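Local coordinates for protein putative dienelactone hydrolase (Klebsiella pneumoniae subsp. pneumoniae MGH 78578, PDB 3F67) that probably hydrolyses carboxylic ester bonds, as an alpha/beta-hydrolase-fold member of the dienelactone hydrolase family, at residues 40-51 and 212-220. Sequence-based numbering, arbitrary orientation.
Sequences EIFGVHEHIRDL and HAFNADYRA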
ATOM      1  N   GLU A  40      -7.145   1.002  -1.639  1.00 14.22           N
ATOM      2  CA  GLU A  40      -7.662   2.368  -1.652  1.00 14.78           C
ATOM      3  C   GLU A  40      -8.829   2.447  -0.642  1.00 14.28           C
ATOM      4  O   GLU A  40      -9.036   1.500   0.159  1.00 14.55           O
ATOM      5  CB  GLU A  40      -8.140   2.711  -3.056  1.00 14.97           C
ATOM      6  CG  GLU A  40      -7.073   2.375  -4.157  1.00 15.99           C
ATOM      7  CD  GLU A  40      -7.561   2.752  -5.560  1.00 20.93           C
ATOM      8  OE1 GLU A  40      -8.408   2.025  -6.127  1.00 21.62           O
ATOM      9  OE2 GLU A  40      -7.048   3.739  -6.141  1.00 23.39           O
ATOM     10  N   ILE A  41      -9.594   3.547  -0.659  1.00 13.73           N
ATOM     11  CA  ILE A  41     -10.737   3.660   0.265  1.00 13.14           C
ATOM     12  C   ILE A  41     -11.893   2.677  -0.054  1.00 13.77           C
ATOM     13  O   ILE A  41     -12.859   2.579   0.709  1.00 13.62           O
ATOM     14  CB  ILE A  41     -11.303   5.086   0.301  1.00 14.61           C
ATOM     15  CG1 ILE A  41     -11.760   5.545  -1.084  1.00 14.59           C
ATOM     16  CG2 ILE A  41     -10.225   6.019   0.889  1.00 14.15           C
ATOM     17  CD1 ILE A  41     -12.450   6.887  -1.100  1.00 16.49           C
ATOM     18  N   PHE A  42     -11.764   1.945  -1.157  1.00 13.12           N
ATOM     19  CA  PHE A  42     -12.849   1.073  -1.596  1.00 14.37           C
ATOM     20  C   PHE A  42     -12.778  -0.319  -1.024  1.00 14.60           C
ATOM     21  O   PHE A  42     -13.625  -1.173  -1.343  1.00 15.10           O
ATOM     22  CB  PHE A  42     -12.944   1.063  -3.141  1.00 14.10           C
ATOM     23  CG  PHE A  42     -12.933   2.448  -3.726  1.00 16.66           C
ATOM     24  CD1 PHE A  42     -13.937   3.364  -3.396  1.00 16.24           C
ATOM     25  CD2 PHE A  42     -11.879   2.863  -4.554  1.00 18.99           C
ATOM     26  CE1 PHE A  42     -13.927   4.710  -3.902  1.00 17.41           C
ATOM     27  CE2 PHE A  42     -11.861   4.191  -5.071  1.00 19.80           C
ATOM     28  CZ  PHE A  42     -12.899   5.112  -4.720  1.00 17.59           C
ATOM     29  N   GLY A  43     -11.763  -0.561  -0.210  1.00 14.84           N
ATOM     30  CA  GLY A  43     -11.586  -1.873   0.428  1.00 14.87           C
ATOM     31  C   GLY A  43     -10.967  -2.878  -0.518  1.00 14.41           C
ATOM     32  O   GLY A  43     -10.331  -2.508  -1.528  1.00 13.84           O
ATOM     33  N   VAL A  44     -11.107  -4.163  -0.187  1.00 14.45           N
ATOM     34  CA  VAL A  44     -10.415  -5.199  -1.027  1.00 14.08           C
ATOM     35  C   VAL A  44     -11.337  -5.505  -2.215  1.00 14.80           C
ATOM     36  O   VAL A  44     -12.040  -6.531  -2.286  1.00 15.74           O
ATOM     37  CB  VAL A  44      -9.992  -6.436  -0.196  1.00 14.68           C
ATOM     38  CG1 VAL A  44      -9.174  -7.430  -1.087  1.00 16.98           C
ATOM     39  CG2 VAL A  44      -9.082  -5.992   0.908  1.00 15.35           C
ATOM     40  N   HIS A  45     -11.371  -4.527  -3.115  1.00 14.72           N
ATOM     41  CA  HIS A  45     -12.235  -4.500  -4.329  1.00 15.27           C
ATOM     42  C   HIS A  45     -11.695  -5.578  -5.275  1.00 14.75           C
ATOM     43  O   HIS A  45     -10.558  -6.020  -5.128  1.00 14.17           O
ATOM     44  CB  HIS A  45     -12.010  -3.098  -4.911  1.00 15.07           C
ATOM     45  CG  HIS A  45     -12.864  -2.749  -6.102  1.00 15.19           C
ATOM     46  ND1 HIS A  45     -12.493  -3.072  -7.393  1.00 16.13           N
ATOM     47  CD2 HIS A  45     -14.032  -2.080  -6.195  1.00 17.27           C
ATOM     48  CE1 HIS A  45     -13.404  -2.614  -8.238  1.00 17.03           C
ATOM     49  NE2 HIS A  45     -14.361  -2.019  -7.533  1.00 17.43           N
ATOM     50  N   GLU A  46     -12.498  -5.990  -6.269  1.00 13.80           N
ATOM     51  CA  GLU A  46     -11.987  -6.886  -7.319  1.00 13.92           C
ATOM     52  C   GLU A  46     -10.650  -6.437  -7.910  1.00 14.61           C
ATOM     53  O   GLU A  46      -9.791  -7.266  -8.253  1.00 14.59           O
ATOM     54  CB  GLU A  46     -13.029  -6.966  -8.442  1.00 15.07           C
ATOM     55  CG  GLU A  46     -12.558  -7.768  -9.633  1.00 16.75           C
ATOM     56  CD  GLU A  46     -12.212  -9.244  -9.286  1.00 19.86           C
ATOM     57  OE1 GLU A  46     -12.696  -9.794  -8.255  1.00 18.27           O
ATOM     58  OE2 GLU A  46     -11.443  -9.846 -10.060  1.00 18.91           O
ATOM     59  N   HIS A  47     -10.490  -5.126  -8.082  1.00 14.08           N
ATOM     60  CA  HIS A  47      -9.242  -4.582  -8.674  1.00 14.85           C
ATOM     61  C   HIS A  47      -8.053  -4.951  -7.741  1.00 14.71           C
ATOM     62  O   HIS A  47      -6.998  -5.331  -8.227  1.00 14.75           O
ATOM     63  CB  HIS A  47      -9.339  -3.071  -8.818  1.00 14.39           C
ATOM     64  CG  HIS A  47      -8.045  -2.415  -9.206  1.00 16.35           C
ATOM     65  ND1 HIS A  47      -7.359  -2.755 -10.354  1.00 17.89           N
ATOM     66  CD2 HIS A  47      -7.303  -1.456  -8.597  1.00 17.22           C
ATOM     67  CE1 HIS A  47      -6.256  -2.037 -10.438  1.00 16.47           C
ATOM     68  NE2 HIS A  47      -6.201  -1.232  -9.394  1.00 15.56           N
ATOM     69  N   ILE A  48      -8.238  -4.821  -6.426  1.00 14.15           N
ATOM     70  CA  ILE A  48      -7.129  -5.128  -5.494  1.00 13.79           C
ATOM     71  C   ILE A  48      -6.800  -6.638  -5.550  1.00 14.45           C
ATOM     72  O   ILE A  48      -5.607  -7.044  -5.512  1.00 14.16           O
ATOM     73  CB  ILE A  48      -7.457  -4.658  -4.043  1.00 14.64           C
ATOM     74  CG1 ILE A  48      -7.732  -3.129  -4.022  1.00 15.54           C
ATOM     75  CG2 ILE A  48      -6.341  -5.078  -3.061  1.00 16.76           C
ATOM     76  CD1 ILE A  48      -6.513  -2.260  -4.476  1.00 18.60           C
ATOM     77  N   ARG A  49      -7.835  -7.465  -5.645  0.60 13.56           N
ATOM     78  CA  ARG A  49      -7.645  -8.920  -5.804  0.60 13.80           C
ATOM     79  C   ARG A  49      -6.880  -9.255  -7.090  0.60 14.01           C
ATOM     80  O   ARG A  49      -5.980 -10.108  -7.085  0.60 14.62           O
ATOM     81  CB  ARG A  49      -9.003  -9.647  -5.719  0.60 13.90           C
ATOM     82  CG  ARG A  49      -9.759  -9.351  -4.400  0.60 15.56           C
ATOM     83  CD  ARG A  49     -11.234  -9.770  -4.510  0.60 20.10           C
ATOM     84  NE  ARG A  49     -11.436 -11.214  -4.651  0.60 20.86           N
ATOM     85  CZ  ARG A  49     -11.957 -12.004  -3.704  0.60 22.25           C
ATOM     86  NH1 ARG A  49     -12.131 -13.298  -3.937  0.60 18.76           N
ATOM     87  NH2 ARG A  49     -12.320 -11.509  -2.529  0.60 22.20           N
ATOM     88  N   ASP A  50      -7.210  -8.563  -8.183  1.00 14.17           N
ATOM     89  CA  ASP A  50      -6.468  -8.672  -9.468  1.00 14.41           C
ATOM     90  C   ASP A  50      -4.980  -8.312  -9.263  1.00 14.52           C
ATOM     91  O   ASP A  50      -4.095  -9.041  -9.731  1.00 15.21           O
ATOM     92  CB  ASP A  50      -7.131  -7.735 -10.499  1.00 15.33           C
ATOM     93  CG  ASP A  50      -6.566  -7.847 -11.905  1.00 18.42           C
ATOM     94  OD1 ASP A  50      -5.955  -8.876 -12.264  1.00 20.56           O
ATOM     95  OD2 ASP A  50      -6.809  -6.880 -12.678  1.00 20.18           O
ATOM     96  N   LEU A  51      -4.700  -7.203  -8.569  1.00 13.61           N
ATOM     97  CA  LEU A  51      -3.326  -6.835  -8.292  1.00 13.94           C
ATOM     98  C   LEU A  51      -2.577  -7.914  -7.491  1.00 14.35           C
ATOM     99  O   LEU A  51      -1.399  -8.146  -7.766  1.00 14.99           O
ATOM    100  CB  LEU A  51      -3.253  -5.458  -7.576  1.00 13.54           C
ATOM    101  CG  LEU A  51      -3.826  -4.291  -8.437  1.00 14.74           C
ATOM    102  CD1 LEU A  51      -3.637  -3.007  -7.653  1.00 16.59           C
ATOM    103  CD2 LEU A  51      -3.189  -4.168  -9.834  1.00 16.29           C
ATOM    104  N   HIS A 212      -4.399  11.241 -10.459  1.00 19.09           N
ATOM    105  CA  HIS A 212      -4.546  10.320  -9.328  1.00 19.03           C
ATOM    106  C   HIS A 212      -5.085   8.984  -9.829  1.00 18.48           C
ATOM    107  O   HIS A 212      -5.799   8.940 -10.834  1.00 18.45           O
ATOM    108  CB  HIS A 212      -5.546  10.907  -8.293  1.00 19.79           C
ATOM    109  CG  HIS A 212      -5.476  10.237  -6.948  1.00 20.91           C
ATOM    110  ND1 HIS A 212      -4.465  10.488  -6.033  1.00 21.60           N
ATOM    111  CD2 HIS A 212      -6.275   9.303  -6.377  1.00 22.06           C
ATOM    112  CE1 HIS A 212      -4.668   9.762  -4.946  1.00 20.14           C
ATOM    113  NE2 HIS A 212      -5.752   9.024  -5.134  1.00 22.41           N
ATOM    114  N   ALA A 213      -4.708   7.885  -9.162  1.00 17.78           N
ATOM    115  CA  ALA A 213      -5.299   6.563  -9.446  1.00 17.51           C
ATOM    116  C   ALA A 213      -5.044   6.115 -10.896  1.00 16.76           C
ATOM    117  O   ALA A 213      -5.883   5.470 -11.551  1.00 18.15           O
ATOM    118  CB  ALA A 213      -6.815   6.530  -9.109  1.00 17.17           C
ATOM    119  N   PHE A 214      -3.850   6.412 -11.373  1.00 16.44           N
ATOM    120  CA  PHE A 214      -3.552   6.094 -12.778  1.00 14.93           C
ATOM    121  C   PHE A 214      -3.311   4.610 -13.053  1.00 15.13           C
ATOM    122  O   PHE A 214      -3.251   4.193 -14.203  1.00 14.17           O
ATOM    123  CB  PHE A 214      -2.402   6.977 -13.321  1.00 14.80           C
ATOM    124  CG  PHE A 214      -1.051   6.711 -12.688  1.00 13.34           C
ATOM    125  CD1 PHE A 214      -0.271   5.595 -13.093  1.00 14.45           C
ATOM    126  CD2 PHE A 214      -0.521   7.600 -11.746  1.00 15.10           C
ATOM    127  CE1 PHE A 214       0.997   5.390 -12.526  1.00 14.76           C
ATOM    128  CE2 PHE A 214       0.764   7.390 -11.168  1.00 13.53           C
ATOM    129  CZ  PHE A 214       1.507   6.286 -11.567  1.00 13.43           C
ATOM    130  N   ASN A 215      -3.127   3.820 -11.993  1.00 14.72           N
ATOM    131  CA  ASN A 215      -3.048   2.388 -12.159  1.00 14.51           C
ATOM    132  C   ASN A 215      -4.390   1.666 -12.089  1.00 15.79           C
ATOM    133  O   ASN A 215      -4.449   0.442 -12.267  1.00 16.22           O
ATOM    134  CB  ASN A 215      -2.112   1.836 -11.070  1.00 13.04           C
ATOM    135  CG  ASN A 215      -1.662   0.420 -11.356  1.00 13.11           C
ATOM    136  OD1 ASN A 215      -1.083   0.133 -12.422  1.00 14.53           O
ATOM    137  ND2 ASN A 215      -1.941  -0.496 -10.414  1.00 14.53           N
ATOM    138  N   ALA A 216      -5.481   2.412 -11.854  1.00 16.53           N
ATOM    139  CA  ALA A 216      -6.794   1.748 -11.653  1.00 17.55           C
ATOM    140  C   ALA A 216      -7.424   1.447 -13.005  1.00 17.39           C
ATOM    141  O   ALA A 216      -8.179   2.270 -13.582  1.00 17.43           O
ATOM    142  CB  ALA A 216      -7.719   2.613 -10.791  1.00 17.62           C
ATOM    143  N   ASP A 217      -7.095   0.276 -13.533  1.00 16.97           N
ATOM    144  CA  ASP A 217      -7.384  -0.046 -14.931  1.00 17.47           C
ATOM    145  C   ASP A 217      -8.877  -0.128 -15.218  1.00 17.76           C
ATOM    146  O   ASP A 217      -9.272  -0.095 -16.379  1.00 17.89           O
ATOM    147  CB  ASP A 217      -6.643  -1.341 -15.346  1.00 17.28           C
ATOM    148  CG  ASP A 217      -6.843  -2.462 -14.353  1.00 18.38           C
ATOM    149  OD1 ASP A 217      -7.937  -3.057 -14.363  1.00 19.36           O
ATOM    150  OD2 ASP A 217      -5.917  -2.744 -13.540  1.00 17.23           O
ATOM    151  N   TYR A 218      -9.702  -0.221 -14.167  1.00 17.97           N
ATOM    152  CA  TYR A 218     -11.158  -0.289 -14.356  1.00 19.38           C
ATOM    153  C   TYR A 218     -11.834   1.102 -14.339  1.00 19.69           C
ATOM    154  O   TYR A 218     -13.070   1.214 -14.519  1.00 21.09           O
ATOM    155  CB  TYR A 218     -11.780  -1.230 -13.307  1.00 17.99           C
ATOM    156  CG  TYR A 218     -11.837  -0.656 -11.918  1.00 17.10           C
ATOM    157  CD1 TYR A 218     -13.014  -0.036 -11.430  1.00 14.77           C
ATOM    158  CD2 TYR A 218     -10.716  -0.703 -11.081  1.00 16.03           C
ATOM    159  CE1 TYR A 218     -13.050   0.506 -10.126  1.00 13.58           C
ATOM    160  CE2 TYR A 218     -10.750  -0.190  -9.795  1.00 16.15           C
ATOM    161  CZ  TYR A 218     -11.923   0.403  -9.315  1.00 15.85           C
ATOM    162  OH  TYR A 218     -11.974   0.915  -8.051  1.00 19.42           O
ATOM    163  N   ARG A 219     -11.057   2.159 -14.116  1.00 19.33           N
ATOM    164  CA  ARG A 219     -11.616   3.502 -13.890  1.00 19.65           C
ATOM    165  C   ARG A 219     -11.107   4.424 -14.971  1.00 19.62           C
ATOM    166  O   ARG A 219     -10.071   4.154 -15.590  1.00 19.35           O
ATOM    167  CB  ARG A 219     -11.209   4.105 -12.532  1.00 20.61           C
ATOM    168  CG  ARG A 219     -11.503   3.287 -11.314  1.00 20.34           C
ATOM    169  CD  ARG A 219     -11.961   4.110 -10.110  1.00 20.75           C
ATOM    170  NE  ARG A 219     -10.925   4.855  -9.349  1.00 21.21           N
ATOM    171  CZ  ARG A 219     -10.084   4.345  -8.433  1.00 24.65           C
ATOM    172  NH1 ARG A 219      -9.229   5.159  -7.829  1.00 23.72           N
ATOM    173  NH2 ARG A 219     -10.039   3.037  -8.113  1.00 18.24           N
ATOM    174  N   ALA A 220     -11.795   5.550 -15.161  1.00 19.09           N
ATOM    175  CA  ALA A 220     -11.421   6.514 -16.198  1.00 18.70           C
ATOM    176  C   ALA A 220     -10.080   7.208 -15.959  1.00 18.77           C
ATOM    177  O   ALA A 220      -9.503   7.733 -16.907  1.00 18.44           O
ATOM    178  CB  ALA A 220     -12.514   7.546 -16.390  1.00 19.13           C
TER
HETATM  179  O   HOH W   1      -9.885  -0.320  -5.736  1.00 23.35           O
HETATM  180  O   HOH W   2      -8.311  -4.735 -12.293  1.00 16.41           O
HETATM  181  O   HOH W   3      -4.231   0.418  -8.567  1.00 20.73           O
HETATM  182  O   HOH W   4      -4.879  -5.136 -13.213  1.00 25.78           O
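Arg219 meets the carboxylate of Glu40 end-on, each terminal nitrogen serving one oxygen. Its NH2 reaches Glu40 OE1 on the syn side at 2.8 Å, nearly straight at 173°, while NH1 bonds to Glu40 OE2 at 3.1 Å from above the carboxylate plane; the carboxylate and guanidinium planes are tilted against each other. NH2 also donates a more bent bond to Tyr218 OH, and a water donates to Glu40 OE1. One face of the guanidinium lies against Ala216 CB, the opposite face against Phe42 CE2.

His45, His47 and Tyr218 form an aromatic cluster beside the salt bridge. Tyr218 forms an offset stack with His45, centroids 4.5 Å apart and planes at 19°, and its other face rests on Arg219 CG. CG of His45 stands anti to the backbone N (chi1 -175°), which lets ND1 accept from His47 N at 3.0 Å and cap helix 46-57 while a face of the ring receives Tyr218. From the first helical turn, His47 CB packs 3.4 Å from Tyr218 CE2.

Water completes the polar join. One molecule bridges His47 ND1, Asp50 OD2 and Asp217 OD1, another links His47 NE2 with Asn215 ND2, and a third donates to both Asp50 and Asp217, whose OD2 atoms lie 4.3 Å apart.

Segment 212-220 lies between strand 202-207 and helix 224-238. At its start, His212 ND1 is hydrogen-bonded to Asp180 OD2 and the side chain touches Cys123, consistent with a Cys-His-Asp triad whose cysteine sits on a nucleophile elbow. Glu40 also touches Cys123, so the bidentate salt bridge ties the histidine loop to the neighbourhood of the putative nucleophile, and the bridging waters probably ease repulsion between the two aspartates.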